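Local coordinates for protein Amy13K (Eubacterium rectale DSM 17629, PDB 6B3P) that binds starch and maltooligosaccharides through paired family 26 carbohydrate-binding modules of a surface-anchored alpha-amylase, at residues 105-109 and 110-114. Sequence-based numbering, arbitrary orientation.
Sequences IHYLA and SGMGS
Y107 and M112 meet where strand 101-108 of the second CBM26 beta-sandwich module runs out into the loop leading to strand 116-121. The chain stays extended through A109 and S110, then turns at G111, where phi is positive (57°), and this turn brings M112 back toward the strand end. The result is a local Met-aromatic contact: the sulfur lies in the plane of the Y107 ring, at its edge, 5.1 Å from SD to the ring centroid. With chi1 near 58° and the chain extended at chi2 (-174°), SD of M112 reaches the ring edge, 3.8 Å from CE2 of Y107. One bond back along the side chain, CG of M112 packs 4.2 Å from CB of A109. Beyond the two segments, F167 stacks on the Y107 ring, and the phenol OH is hydrogen-bonded to the carbonyl O of G193. No direct hydrogen bond joins the two segments; instead a water spans the corner, donating to the carbonyl O of L108 and accepting from the backbone N of S110 at 3.0 Å. The same water gives its other hydrogen to OH of Y107, again at 3.0 Å, so three protein atoms hold it beside the methionine sulfur, which itself lies 3.6 Å from that OH.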
ATOM      1  N   ILE A 105      -6.693  -4.694   1.357  1.00 36.06           N
ATOM      2  CA  ILE A 105      -6.433  -6.027   0.822  1.00 39.46           C
ATOM      3  C   ILE A 105      -7.534  -6.441  -0.149  1.00 34.22           C
ATOM      4  O   ILE A 105      -8.714  -6.471   0.208  1.00 36.93           O
ATOM      5  CB  ILE A 105      -6.318  -7.074   1.946  1.00 36.18           C
ATOM      6  CG1 ILE A 105      -5.291  -6.626   2.990  1.00 34.50           C
ATOM      7  CG2 ILE A 105      -5.915  -8.428   1.371  1.00 37.37           C
ATOM      8  CD1 ILE A 105      -5.321  -7.428   4.277  1.00 36.16           C
ATOM      9  N   HIS A 106      -7.129  -6.756  -1.376  1.00 32.73           N
ATOM     10  CA  HIS A 106      -8.047  -7.189  -2.421  1.00 39.71           C
ATOM     11  C   HIS A 106      -8.008  -8.706  -2.568  1.00 37.53           C
ATOM     12  O   HIS A 106      -6.930  -9.294  -2.649  1.00 36.79           O
ATOM     13  CB  HIS A 106      -7.692  -6.534  -3.758  1.00 41.51           C
ATOM     14  CG  HIS A 106      -7.576  -5.043  -3.692  1.00 45.48           C
ATOM     15  ND1 HIS A 106      -8.657  -4.222  -3.449  1.00 40.04           N
ATOM     16  CD2 HIS A 106      -6.510  -4.223  -3.848  1.00 36.27           C
ATOM     17  CE1 HIS A 106      -8.261  -2.963  -3.453  1.00 43.59           C
ATOM     18  NE2 HIS A 106      -6.962  -2.936  -3.694  1.00 40.46           N
ATOM     19  N   TYR A 107      -9.180  -9.333  -2.597  1.00 39.33           N
ATOM     20  CA  TYR A 107      -9.269 -10.773  -2.815  1.00 43.95           C
ATOM     21  C   TYR A 107     -10.080 -11.114  -4.059  1.00 42.07           C
ATOM     22  O   TYR A 107     -11.190 -10.618  -4.247  1.00 42.08           O
ATOM     23  CB  TYR A 107      -9.887 -11.473  -1.609  1.00 46.77           C
ATOM     24  CG  TYR A 107      -9.972 -12.968  -1.794  1.00 46.57           C
ATOM     25  CD1 TYR A 107      -8.819 -13.736  -1.896  1.00 43.58           C
ATOM     26  CD2 TYR A 107     -11.200 -13.612  -1.878  1.00 47.42           C
ATOM     27  CE1 TYR A 107      -8.885 -15.104  -2.072  1.00 44.23           C
ATOM     28  CE2 TYR A 107     -11.277 -14.981  -2.054  1.00 47.51           C
ATOM     29  CZ  TYR A 107     -10.116 -15.721  -2.150  1.00 49.18           C
ATOM     30  OH  TYR A 107     -10.188 -17.084  -2.323  1.00 52.40           O
ATOM     31  N   LEU A 108      -9.514 -11.980  -4.891  1.00 46.60           N
ATOM     32  CA  LEU A 108     -10.176 -12.443  -6.102  1.00 50.25           C
ATOM     33  C   LEU A 108     -10.990 -13.700  -5.827  1.00 47.62           C
ATOM     34  O   LEU A 108     -10.439 -14.797  -5.739  1.00 43.60           O
ATOM     35  CB  LEU A 108      -9.148 -12.724  -7.195  1.00 50.79           C
ATOM     36  CG  LEU A 108      -9.685 -13.310  -8.500  1.00 48.77           C
ATOM     37  CD1 LEU A 108     -10.662 -12.356  -9.160  1.00 48.66           C
ATOM     38  CD2 LEU A 108      -8.529 -13.621  -9.426  1.00 42.28           C
ATOM     39  N   ALA A 109     -12.301 -13.537  -5.696  1.00 49.20           N
ATOM     40  CA  ALA A 109     -13.186 -14.670  -5.462  1.00 53.47           C
ATOM     41  C   ALA A 109     -13.521 -15.371  -6.774  1.00 58.33           C
ATOM     42  O   ALA A 109     -14.018 -14.749  -7.714  1.00 57.77           O
ATOM     43  CB  ALA A 109     -14.456 -14.216  -4.768  1.00 53.86           C
ATOM     44  N   SER A 110     -13.240 -16.671  -6.824  1.00 56.88           N
ATOM     45  CA  SER A 110     -13.528 -17.488  -7.997  1.00 64.90           C
ATOM     46  C   SER A 110     -14.250 -18.769  -7.604  1.00 70.04           C
ATOM     47  O   SER A 110     -13.688 -19.627  -6.922  1.00 62.42           O
ATOM     48  CB  SER A 110     -12.241 -17.836  -8.748  1.00 66.98           C
ATOM     49  OG  SER A 110     -12.453 -18.913  -9.646  1.00 78.26           O
ATOM     50  N   GLY A 111     -15.497 -18.892  -8.045  1.00 78.45           N
ATOM     51  CA  GLY A 111     -16.275 -20.098  -7.830  1.00 72.71           C
ATOM     52  C   GLY A 111     -16.413 -20.488  -6.371  1.00 66.99           C
ATOM     53  O   GLY A 111     -16.228 -21.651  -6.012  1.00 65.98           O
ATOM     54  N   MET A 112     -16.737 -19.510  -5.531  1.00 65.05           N
ATOM     55  CA  MET A 112     -17.030 -19.761  -4.124  1.00 67.89           C
ATOM     56  C   MET A 112     -18.201 -18.887  -3.680  1.00 62.41           C
ATOM     57  O   MET A 112     -18.384 -18.629  -2.489  1.00 61.28           O
ATOM     58  CB  MET A 112     -15.795 -19.502  -3.255  1.00 69.13           C
ATOM     59  CG  MET A 112     -15.238 -18.094  -3.355  1.00 66.30           C
ATOM     60  SD  MET A 112     -13.689 -17.900  -2.447  1.00 58.03           S
ATOM     61  CE  MET A 112     -14.269 -17.862  -0.750  1.00 53.22           C
ATOM     62  N   GLY A 113     -18.990 -18.435  -4.651  1.00 64.63           N
ATOM     63  CA  GLY A 113     -20.199 -17.676  -4.380  1.00 65.15           C
ATOM     64  C   GLY A 113     -19.992 -16.176  -4.420  1.00 63.29           C
ATOM     65  O   GLY A 113     -18.951 -15.698  -4.875  1.00 62.04           O
ATOM     66  N   SER A 114     -20.987 -15.434  -3.938  1.00 67.10           N
ATOM     67  CA  SER A 114     -20.976 -13.975  -4.002  1.00 72.46           C
ATOM     68  C   SER A 114     -21.011 -13.353  -2.607  1.00 68.55           C
ATOM     69  O   SER A 114     -20.956 -12.130  -2.462  1.00 69.79           O
ATOM     70  CB  SER A 114     -22.157 -13.475  -4.836  1.00 78.79           C
ATOM     71  OG  SER A 114     -23.395 -13.797  -4.222  1.00 77.96           O
TER
HETATM   72  O   HOH W   1     -11.072 -17.863  -5.067  1.00 49.81           O